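Local coordinates for cricket paralysis virus 1A protein (PDB 6C3R) that suppresses antiviral RNA interference in insect cells by binding and inactivating host AGO2 and recruiting a cellular ubiquitin ligase that promotes its degradation, at residues A[109-112]-A[113-117]; A[65-68]-A[69-72]; A[128-131]-A[132-135]; A[56-59]-A[60-63]; A[75-78]-A[79-82]. All blocks are in the same frame, centred on the assembly; numbering follows the deposited sequence.

Interaction 1: A[109-112]-A[113-117]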
# COMPACT_ATOMS: atom_id res chain seq x y z
N SER A 109 -18.39 13.89 -10.70
CA SER A 109 -18.99 14.79 -11.69
C SER A 109 -19.17 16.24 -11.12
O SER A 109 -19.16 16.45 -9.90
CB SER A 109 -20.33 14.24 -12.19
OG SER A 109 -21.40 14.50 -11.29
N PRO A 110 -19.35 17.24 -12.02
CA PRO A 110 -19.60 18.62 -11.61
C PRO A 110 -20.92 18.87 -10.89
O PRO A 110 -20.99 19.71 -10.00
CB PRO A 110 -19.62 19.37 -12.94
CG PRO A 110 -18.78 18.56 -13.84
CD PRO A 110 -19.14 17.16 -13.47
N ARG A 111 -21.97 18.17 -11.27
CA ARG A 111 -23.25 18.35 -10.62
C ARG A 111 -23.11 17.93 -9.14
O ARG A 111 -23.57 18.62 -8.24
CB ARG A 111 -24.32 17.53 -11.36
CG ARG A 111 -25.74 17.65 -10.85
CD ARG A 111 -26.44 18.98 -11.13
NE ARG A 111 -26.20 19.92 -10.01
CZ ARG A 111 -25.73 21.16 -10.07
NH1 ARG A 111 -25.44 21.77 -11.21
NH2 ARG A 111 -25.56 21.83 -8.93
N PHE A 112 -22.41 16.83 -8.91
CA PHE A 112 -22.24 16.28 -7.58
C PHE A 112 -21.37 17.16 -6.69
O PHE A 112 -21.69 17.37 -5.50
CB PHE A 112 -21.61 14.90 -7.70
CG PHE A 112 -21.51 14.18 -6.41
CD1 PHE A 112 -20.42 14.36 -5.57
CD2 PHE A 112 -22.52 13.30 -6.02
CE1 PHE A 112 -20.33 13.70 -4.37
CE2 PHE A 112 -22.43 12.63 -4.82
CZ PHE A 112 -21.33 12.83 -4.00
N PHE A 113 -20.26 17.65 -7.26
CA PHE A 113 -19.39 18.61 -6.59
C PHE A 113 -20.13 19.85 -6.14
O PHE A 113 -19.95 20.31 -5.03
CB PHE A 113 -18.23 19.01 -7.51
CG PHE A 113 -17.44 20.19 -6.99
CD1 PHE A 113 -16.69 20.07 -5.82
CD2 PHE A 113 -17.44 21.41 -7.66
CE1 PHE A 113 -15.95 21.15 -5.35
CE2 PHE A 113 -16.69 22.49 -7.20
CZ PHE A 113 -15.95 22.36 -6.04
N MET A 114 -21.01 20.36 -7.00
CA MET A 114 -21.74 21.57 -6.72
C MET A 114 -23.01 21.38 -5.92
O MET A 114 -23.52 22.34 -5.36
CB MET A 114 -22.03 22.30 -8.02
CG MET A 114 -20.74 22.75 -8.69
SD MET A 114 -20.97 23.88 -10.06
CE MET A 114 -22.01 22.91 -11.15
N ASP A 115 -23.52 20.15 -5.80
CA ASP A 115 -24.50 19.86 -4.74
C ASP A 115 -23.87 19.66 -3.36
O ASP A 115 -24.61 19.53 -2.39
CB ASP A 115 -25.36 18.65 -5.10
CG ASP A 115 -26.27 18.91 -6.30
OD1 ASP A 115 -26.53 20.09 -6.59
OD2 ASP A 115 -26.73 17.95 -6.96
N HIS A 116 -22.54 19.64 -3.25
CA HIS A 116 -21.85 19.29 -2.00
C HIS A 116 -20.61 20.16 -1.72
O HIS A 116 -19.63 19.69 -1.16
CB HIS A 116 -21.47 17.80 -2.00
CG HIS A 116 -22.65 16.87 -2.13
ND1 HIS A 116 -23.06 16.37 -3.35
CD2 HIS A 116 -23.49 16.37 -1.21
CE1 HIS A 116 -24.11 15.59 -3.16
NE2 HIS A 116 -24.38 15.56 -1.87
N LEU A 117 -20.71 21.45 -2.03
CA LEU A 117 -19.59 22.38 -1.86
C LEU A 117 -19.04 22.43 -0.44
O LEU A 117 -17.84 22.35 -0.22
CB LEU A 117 -20.02 23.79 -2.29
CG LEU A 117 -20.35 23.94 -3.78
CD1 LEU A 117 -21.09 25.23 -4.01
CD2 LEU A 117 -19.10 23.89 -4.65
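Phe112 and His116 hold each other twice, once through hydrogen bonding and once through their rings. The imidazole ND1 donates to the carbonyl oxygen of its partner, His116 ND1 to Phe112 O at 2.7 Å. The bond is nearly straight, lies in both the imidazole and the carbonyl plane, and falls on a lone pair of the oxygen. With ND1 fixed there, the imidazole also lies over one face of the phenyl ring, ND1 above its centre; the planes are inclined by 34°, so the pair is neither a parallel stack nor a T-shape. Phe112 CG lies opposite the backbone N (chi1 -174°), which swings the ring back alongside its own carbonyl and under the imidazole.

The charged contact is on the outer side of the helix. Arg111 NH2 donates to Asp115 OD1 at 3.1 Å, in the guanidinium plane but from above the carboxylate plane, and NE adds a weak bond to the same oxygen. Arg111 NH1 turns to Glu5, so the guanidinium probably shares its charge between two acids. Met114 CE packs 3.6 Å from Arg111 NH1.

Among backbone bonds, Phe113 N to Ser109 O (3.1 Å) and Met114 N to Pro110 O make the first helical turns. Ser109 is the N-cap, its OG accepting a weak bond from Phe112 N.

This short helix, 110-114, directly follows strand 104-108. Phe113 and Met114 face helix 2-16, which carries the BC-box, Pro110 and Phe113 touch strand 26-30, and on another side Phe112 meets Trp80 of helix 77-90.

Interaction 2: A[65-68]-A[69-72]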
# COMPACT_ATOMS: atom_id res chain seq x y z
N LEU A 65 -16.61 3.41 -9.26
CA LEU A 65 -17.89 3.48 -8.59
C LEU A 65 -18.12 4.83 -7.97
O LEU A 65 -19.25 5.31 -8.00
CB LEU A 65 -17.98 2.41 -7.48
CG LEU A 65 -18.13 0.98 -7.99
CD1 LEU A 65 -17.79 -0.01 -6.88
CD2 LEU A 65 -19.53 0.75 -8.54
N ILE A 66 -17.07 5.42 -7.41
CA ILE A 66 -17.18 6.72 -6.79
C ILE A 66 -17.55 7.75 -7.84
O ILE A 66 -18.29 8.68 -7.56
CB ILE A 66 -15.88 7.12 -6.03
CG1 ILE A 66 -15.76 6.29 -4.74
CG2 ILE A 66 -15.81 8.62 -5.68
CD1 ILE A 66 -14.34 6.13 -4.23
N PHE A 67 -17.06 7.57 -9.07
CA PHE A 67 -17.47 8.47 -10.12
C PHE A 67 -18.87 8.16 -10.63
O PHE A 67 -19.72 9.07 -10.74
CB PHE A 67 -16.55 8.46 -11.31
CG PHE A 67 -17.05 9.37 -12.40
CD1 PHE A 67 -16.87 10.75 -12.29
CD2 PHE A 67 -17.80 8.87 -13.46
CE1 PHE A 67 -17.36 11.60 -13.26
CE2 PHE A 67 -18.30 9.72 -14.43
CZ PHE A 67 -18.08 11.09 -14.33
N LEU A 68 -19.10 6.91 -11.00
CA LEU A 68 -20.37 6.56 -11.62
C LEU A 68 -21.54 6.86 -10.68
O LEU A 68 -22.56 7.34 -11.13
CB LEU A 68 -20.39 5.09 -12.01
CG LEU A 68 -19.48 4.62 -13.13
CD1 LEU A 68 -19.63 3.12 -13.22
CD2 LEU A 68 -19.79 5.25 -14.46
N THR A 69 -21.38 6.59 -9.39
CA THR A 69 -22.44 6.90 -8.43
C THR A 69 -22.62 8.41 -8.23
O THR A 69 -23.72 8.84 -7.90
CB THR A 69 -22.20 6.24 -7.05
OG1 THR A 69 -20.95 6.66 -6.53
CG2 THR A 69 -22.25 4.72 -7.15
N SER A 70 -21.55 9.18 -8.41
CA SER A 70 -21.63 10.64 -8.42
C SER A 70 -22.30 11.24 -9.67
O SER A 70 -22.84 12.34 -9.62
CB SER A 70 -20.24 11.26 -8.28
OG SER A 70 -19.65 11.41 -9.54
N ASP A 71 -22.25 10.51 -10.78
CA ASP A 71 -22.73 10.99 -12.09
C ASP A 71 -24.23 10.75 -12.34
O ASP A 71 -24.67 10.73 -13.49
CB ASP A 71 -21.90 10.28 -13.18
CG ASP A 71 -21.92 11.02 -14.50
OD1 ASP A 71 -21.60 12.23 -14.50
OD2 ASP A 71 -22.23 10.38 -15.54
N VAL A 72 -24.99 10.57 -11.26
CA VAL A 72 -26.45 10.44 -11.32
C VAL A 72 -27.07 11.22 -10.18
O VAL A 72 -26.43 11.46 -9.15
CB VAL A 72 -26.93 8.98 -11.19
CG1 VAL A 72 -26.40 8.14 -12.34
CG2 VAL A 72 -26.54 8.37 -9.84
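The last turn of helix 53-70 unwinds here: Thr69 N still makes a regular bond to Leu65 O at 2.8 Å, Ser70 N reaches Ile66 O only weakly, and Asp71 N is divided between a weak bond to Phe67 O and one to Leu68 O, which it meets from above the carbonyl plane. Two hydroxyls turn back onto the carbonyls of this fraying end. Thr69 OG1 donates to Leu65 O at 2.6 Å, giving that oxygen a second donor besides Thr69 N; the two approach from opposite faces of the carbonyl plane. The hydroxyl gets there by sitting between the backbone N and the carbonyl carbon (chi1 58°), folded back over the preceding turn. Ser70 does likewise one residue on, its OG donating to Phe67 O at 2.6 Å, three residues back, with the donor tilted only slightly from the carbonyl plane. That hydroxyl also accepts from Ser109 N, so it joins the helix end to the segment after strand 104-108.

Phe67 and Asp71 run side by side, pointing the same way. The carboxylate is inclined by 25° to the ring, with Asp71 OD1 3.7 Å from Phe67 CZ, a contact without a hydrogen bond. Around this turn Ile66 and Phe67 pack on strand 104-108, while Thr69 rests against Trp80 and Tyr75.

Serine and threonine hydroxyls bonded to carbonyls three or four residues earlier are a familiar feature of alpha-helices. Here the pair marks the C-terminal end of helix 53-70, where the chain leaves for helix 77-90.

Interaction 3: A[128-131]-A[132-135]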
# COMPACT_ATOMS: atom_id res chain seq x y z
N SER A 128 -5.94 13.79 9.75
CA SER A 128 -5.54 12.51 10.31
C SER A 128 -6.41 11.37 9.81
O SER A 128 -7.47 11.59 9.22
CB SER A 128 -5.61 12.58 11.84
OG SER A 128 -6.95 12.54 12.30
N ASN A 129 -5.96 10.14 10.04
CA ASN A 129 -6.79 8.94 9.86
C ASN A 129 -8.05 9.00 10.73
O ASN A 129 -9.15 8.69 10.28
CB ASN A 129 -6.01 7.66 10.21
CG ASN A 129 -4.80 7.43 9.30
OD1 ASN A 129 -4.70 8.02 8.23
ND2 ASN A 129 -3.88 6.56 9.74
N ASP A 130 -7.87 9.40 11.97
CA ASP A 130 -8.94 9.38 12.95
C ASP A 130 -10.04 10.37 12.62
O ASP A 130 -11.23 10.05 12.74
CB ASP A 130 -8.37 9.64 14.34
CG ASP A 130 -7.34 8.61 14.73
OD1 ASP A 130 -7.76 7.50 15.11
OD2 ASP A 130 -6.11 8.90 14.62
N GLU A 131 -9.64 11.56 12.17
CA GLU A 131 -10.60 12.56 11.68
C GLU A 131 -11.32 12.09 10.42
O GLU A 131 -12.53 12.26 10.28
CB GLU A 131 -9.90 13.88 11.36
CG GLU A 131 -10.88 15.01 11.03
CD GLU A 131 -10.19 16.27 10.56
OE1 GLU A 131 -8.94 16.35 10.65
OE2 GLU A 131 -10.91 17.18 10.09
N CYS A 132 -10.53 11.55 9.49
CA CYS A 132 -11.05 10.95 8.26
C CYS A 132 -12.11 9.87 8.49
O CYS A 132 -13.12 9.86 7.81
CB CYS A 132 -9.90 10.33 7.48
SG CYS A 132 -10.45 9.74 5.89
N ARG A 133 -11.87 8.98 9.43
CA ARG A 133 -12.85 7.94 9.77
C ARG A 133 -14.16 8.55 10.28
O ARG A 133 -15.24 8.07 9.93
CB ARG A 133 -12.27 6.94 10.77
CG ARG A 133 -13.25 5.86 11.24
CD ARG A 133 -12.57 4.63 11.83
NE ARG A 133 -11.64 4.95 12.93
CZ ARG A 133 -10.30 4.90 12.87
NH1 ARG A 133 -9.64 4.54 11.76
NH2 ARG A 133 -9.59 5.22 13.95
N ALA A 134 -14.06 9.60 11.08
CA ALA A 134 -15.24 10.25 11.64
C ALA A 134 -16.01 11.01 10.56
O ALA A 134 -17.24 10.92 10.48
CB ALA A 134 -14.83 11.20 12.76
N PHE A 135 -15.26 11.73 9.74
CA PHE A 135 -15.80 12.46 8.60
C PHE A 135 -16.57 11.59 7.62
O PHE A 135 -17.65 11.98 7.17
CB PHE A 135 -14.68 13.18 7.85
CG PHE A 135 -15.16 14.07 6.73
CD1 PHE A 135 -16.00 15.14 6.99
CD2 PHE A 135 -14.75 13.84 5.43
CE1 PHE A 135 -16.43 15.96 5.97
CE2 PHE A 135 -15.18 14.66 4.40
CZ PHE A 135 -16.02 15.73 4.68
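Asp130 and Arg133 form a salt bridge one turn apart along helix 129-136, with Asp130 OD1 3.1 Å from Arg133 NH2. The two side chains lie alongside each other and point the same way, yet their flat ends are almost perpendicular, 88° apart. One carboxylate oxygen therefore meets one guanidinium nitrogen, without the paired, coplanar contact of a two-bond bridge. Arg133 starts out extended, then turns at chi3 (54°), and this bend brings NH2 back over the preceding turn to the acid.

Behind the pair, the backbone is regular. Arg133 N donates to Asn129 O at 2.9 Å and Phe135 N to Glu131 O at 2.8 Å, the latter approaching nearly along the C=O axis, while Ala134 N reaches Asp130 O weakly. Cys132 N closes the first turn on Ser128 O.

The turn is set from its start by Ser128, whose OG takes the N-H of Glu131 at 2.9 Å, an almost straight capping bond. Glu131 in turn sends OE1 back to Ser127 N, just ahead of the cap. On the inner face Cys132 packs against Trp85 and Val88 of helix 77-90, and Arg133 also touches Trp85; Phe135 stacks on Trp119.

This is a serine N-capped helix start, with Ser128 OG holding the N-H of Glu131, and it carries Arg133, which is involved in inhibiting host stress granule formation.

Interaction 4: A[56-59]-A[60-63]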
# COMPACT_ATOMS: atom_id res chain seq x y z
N ILE A 56 -4.36 -3.01 -6.21
CA ILE A 56 -4.47 -2.13 -7.39
C ILE A 56 -5.87 -2.22 -8.00
O ILE A 56 -6.53 -1.21 -8.20
CB ILE A 56 -3.42 -2.49 -8.51
CG1 ILE A 56 -1.97 -2.47 -8.02
CG2 ILE A 56 -3.55 -1.57 -9.70
CD1 ILE A 56 -1.60 -1.24 -7.23
N LYS A 57 -6.31 -3.43 -8.31
CA LYS A 57 -7.57 -3.63 -9.03
C LYS A 57 -8.79 -3.15 -8.24
O LYS A 57 -9.67 -2.47 -8.79
CB LYS A 57 -7.72 -5.10 -9.42
CG LYS A 57 -6.76 -5.51 -10.53
CD LYS A 57 -7.25 -5.03 -11.88
CE LYS A 57 -6.12 -4.57 -12.79
NZ LYS A 57 -6.66 -3.82 -13.97
N ARG A 58 -8.81 -3.46 -6.96
CA ARG A 58 -9.76 -2.89 -6.01
C ARG A 58 -9.80 -1.35 -6.00
O ARG A 58 -10.89 -0.77 -5.97
CB ARG A 58 -9.45 -3.43 -4.61
CG ARG A 58 -10.32 -2.88 -3.50
CD ARG A 58 -11.76 -3.34 -3.60
NE ARG A 58 -12.42 -3.21 -2.30
CZ ARG A 58 -13.74 -3.14 -2.10
NH1 ARG A 58 -14.61 -3.22 -3.11
NH2 ARG A 58 -14.19 -3.01 -0.85
N GLU A 59 -8.64 -0.70 -6.02
CA GLU A 59 -8.56 0.77 -6.07
C GLU A 59 -9.23 1.34 -7.33
O GLU A 59 -10.03 2.28 -7.26
CB GLU A 59 -7.09 1.24 -5.92
CG GLU A 59 -6.95 2.76 -5.68
CD GLU A 59 -5.58 3.23 -5.14
OE1 GLU A 59 -5.06 2.67 -4.16
OE2 GLU A 59 -5.02 4.21 -5.68
N GLU A 60 -8.95 0.75 -8.49
CA GLU A 60 -9.55 1.15 -9.78
C GLU A 60 -11.08 0.97 -9.79
O GLU A 60 -11.80 1.78 -10.32
CB GLU A 60 -8.96 0.33 -10.92
CG GLU A 60 -7.46 0.51 -11.14
CD GLU A 60 -6.82 -0.57 -12.03
OE1 GLU A 60 -7.56 -1.35 -12.71
OE2 GLU A 60 -5.55 -0.61 -12.05
N GLU A 61 -11.53 -0.15 -9.23
CA GLU A 61 -12.95 -0.50 -9.15
C GLU A 61 -13.72 0.55 -8.34
O GLU A 61 -14.79 1.03 -8.76
CB GLU A 61 -13.07 -1.89 -8.50
CG GLU A 61 -14.47 -2.47 -8.49
CD GLU A 61 -14.67 -3.59 -7.48
OE1 GLU A 61 -15.23 -4.65 -7.85
OE2 GLU A 61 -14.27 -3.44 -6.29
N LEU A 62 -13.14 0.93 -7.20
CA LEU A 62 -13.71 1.91 -6.31
C LEU A 62 -13.69 3.34 -6.87
O LEU A 62 -14.66 4.08 -6.70
CB LEU A 62 -12.98 1.87 -4.96
CG LEU A 62 -13.24 0.64 -4.08
CD1 LEU A 62 -12.33 0.63 -2.88
CD2 LEU A 62 -14.68 0.59 -3.64
N ARG A 63 -12.59 3.75 -7.50
CA ARG A 63 -12.56 5.05 -8.17
C ARG A 63 -13.69 5.12 -9.19
O ARG A 63 -14.36 6.16 -9.32
CB ARG A 63 -11.21 5.31 -8.85
CG ARG A 63 -11.12 6.67 -9.53
CD ARG A 63 -9.87 6.85 -10.38
NE ARG A 63 -8.66 6.74 -9.57
CZ ARG A 63 -7.78 5.73 -9.57
NH1 ARG A 63 -7.90 4.67 -10.35
NH2 ARG A 63 -6.74 5.81 -8.76
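The middle turns of the long helix 53-70 carry a run of ion pairs spaced three or four residues apart. Lys57 NZ donates to Glu60 OE1 at 2.9 Å, on the syn lone pair of that oxygen. The lysine chain is bent at chi2 and chi3, which curls its ammonium round to the acid; NZ also bonds Ser41 O, and Glu60 OE2 bonds Ser41 OG, so the pair is tied to the loop that leads into strand 42-45. Ile56 CG2 lies beside the Glu60 carboxylate.

Arg58 is gripped from two sides. Its NH1 donates to Glu61 OE2 at 3.2 Å, in the guanidinium plane and nearly in line with the C-O bond, while Leu62 CD1 and CD2 cover one face of the group. A kink at chi2 (68°) lays the arginine chain across the leucine. Glu59 OE2 and Arg63 NH2 are 3.9 Å apart, a long salt bridge; Glu59 is paired more strongly with Arg55, and Arg63 NE with Leu105 O.

Ile56 and Arg63 also pack on Cys51 and Phe49 of the second subunit. Such i to i+3 and i to i+4 ion pairs are a common feature of charged alpha-helix surfaces, here on a helix that also packs on helix 77-90.

Interaction 5: A[75-78]-A[79-82]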
# COMPACT_ATOMS: atom_id res chain seq x y z
N TYR A 75 -28.15 9.55 -5.61
CA TYR A 75 -27.53 8.40 -5.00
C TYR A 75 -27.43 8.64 -3.51
O TYR A 75 -27.27 9.76 -3.07
CB TYR A 75 -26.14 8.12 -5.56
CG TYR A 75 -25.60 6.78 -5.16
CD1 TYR A 75 -25.94 5.63 -5.86
CD2 TYR A 75 -24.76 6.65 -4.06
CE1 TYR A 75 -25.46 4.39 -5.49
CE2 TYR A 75 -24.28 5.41 -3.68
CZ TYR A 75 -24.63 4.29 -4.39
OH TYR A 75 -24.15 3.06 -4.02
N ASN A 76 -27.54 7.57 -2.75
CA ASN A 76 -27.44 7.64 -1.31
C ASN A 76 -26.08 8.20 -0.88
O ASN A 76 -25.05 7.52 -1.01
CB ASN A 76 -27.67 6.24 -0.75
CG ASN A 76 -27.82 6.23 0.74
OD1 ASN A 76 -27.03 6.85 1.47
ND2 ASN A 76 -28.83 5.54 1.20
N PHE A 77 -26.09 9.42 -0.35
CA PHE A 77 -24.83 10.13 -0.05
C PHE A 77 -23.95 9.50 1.03
O PHE A 77 -22.73 9.72 1.04
CB PHE A 77 -25.10 11.60 0.29
CG PHE A 77 -23.85 12.43 0.43
CD1 PHE A 77 -23.07 12.74 -0.69
CD2 PHE A 77 -23.45 12.92 1.66
CE1 PHE A 77 -21.91 13.51 -0.57
CE2 PHE A 77 -22.29 13.69 1.78
CZ PHE A 77 -21.53 13.99 0.67
N GLU A 78 -24.55 8.71 1.91
CA GLU A 78 -23.81 8.05 2.99
C GLU A 78 -23.18 6.78 2.47
O GLU A 78 -22.08 6.38 2.86
CB GLU A 78 -24.77 7.73 4.15
CG GLU A 78 -25.53 8.95 4.68
CD GLU A 78 -24.61 9.99 5.29
OE1 GLU A 78 -24.90 11.19 5.10
OE2 GLU A 78 -23.60 9.62 5.94
N GLU A 79 -23.89 6.12 1.58
CA GLU A 79 -23.33 4.99 0.87
C GLU A 79 -22.23 5.40 -0.07
O GLU A 79 -21.29 4.67 -0.25
CB GLU A 79 -24.44 4.26 0.12
CG GLU A 79 -25.43 3.61 1.07
CD GLU A 79 -24.79 2.51 1.90
OE1 GLU A 79 -25.05 2.45 3.12
OE2 GLU A 79 -24.03 1.71 1.33
N TRP A 80 -22.36 6.57 -0.68
CA TRP A 80 -21.28 7.13 -1.46
C TRP A 80 -20.06 7.35 -0.57
O TRP A 80 -18.94 6.99 -0.97
CB TRP A 80 -21.69 8.44 -2.09
CG TRP A 80 -20.59 9.06 -2.93
CD1 TRP A 80 -20.26 8.73 -4.21
CD2 TRP A 80 -19.68 10.08 -2.53
NE1 TRP A 80 -19.21 9.49 -4.63
CE2 TRP A 80 -18.84 10.33 -3.62
CE3 TRP A 80 -19.49 10.79 -1.36
CZ2 TRP A 80 -17.82 11.29 -3.57
CZ3 TRP A 80 -18.48 11.75 -1.31
CH2 TRP A 80 -17.66 11.99 -2.41
N LYS A 81 -20.26 7.93 0.60
CA LYS A 81 -19.15 8.17 1.52
C LYS A 81 -18.47 6.91 1.96
O LYS A 81 -17.25 6.90 2.11
CB LYS A 81 -19.61 8.91 2.74
CG LYS A 81 -19.71 10.41 2.52
CD LYS A 81 -20.63 11.05 3.55
CE LYS A 81 -20.16 10.84 4.98
NZ LYS A 81 -21.29 11.13 5.91
N GLY A 82 -19.24 5.85 2.20
CA GLY A 82 -18.66 4.56 2.55
C GLY A 82 -17.74 4.03 1.47
O GLY A 82 -16.74 3.41 1.79
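Phe77 and Trp80 lie side by side, both with CG opposite the backbone N (chi1 -172° and -179°), and so both rings leave the helix in the same direction. Their planes are only 14° apart but slid so far that they barely overlap; the touch is Phe77 CE1 to Trp80 CE3 at 3.7 Å. Lys81 CD lies 3.6 Å from Phe77 CE2, and CG sits over one face of that ring near its rim.

From there Lys81 bends at chi3, bringing NZ to Glu78 OE2 at 2.8 Å on the syn side of the carboxylate. Glu78 folds at chi2 to meet it, so the two chains run alongside in the same direction.

At the start of the helix, Asn76 OD1 accepts twice: from Glu78 N at 3.1 Å, in the amide plane, and from Glu79 N at 3.2 Å, from above it. Glu79 CG packs on the amide of this cap, while its OE1 pairs with Lys138. The edge of the Tyr75 ring faces Trp80 N.

Trp80 NE1 bonds Ile66 O, and both aromatic rings meet Trp119 edge-to-face. The arrangement is an asparagine N-cap opening helix 77-90, whose first turn supplies two rings to an aromatic cluster with Phe112 and His116.

Interactions 1, 2 and 5 form one connected patch. Interaction 2 ends helix 53-70 and interaction 5 begins the next helix; their centres are 10 Å apart, and Trp80 NE1 lies 3.2 Å from Ile66 O. Interaction 1 touches both, through Ser109 N to Ser70 OG at 3.0 Å and through Phe112 CZ to Phe77 CE1 at 3.5 Å. Interaction 4 shares helix 53-70 with interaction 2, and its centre lies about 22 Å from that of interaction 1, on the opposite side of the chain's centre. Interaction 3 holds the functional Arg133 and meets interaction 5 through Phe135 O and Lys81 CE, 3.5 Å apart.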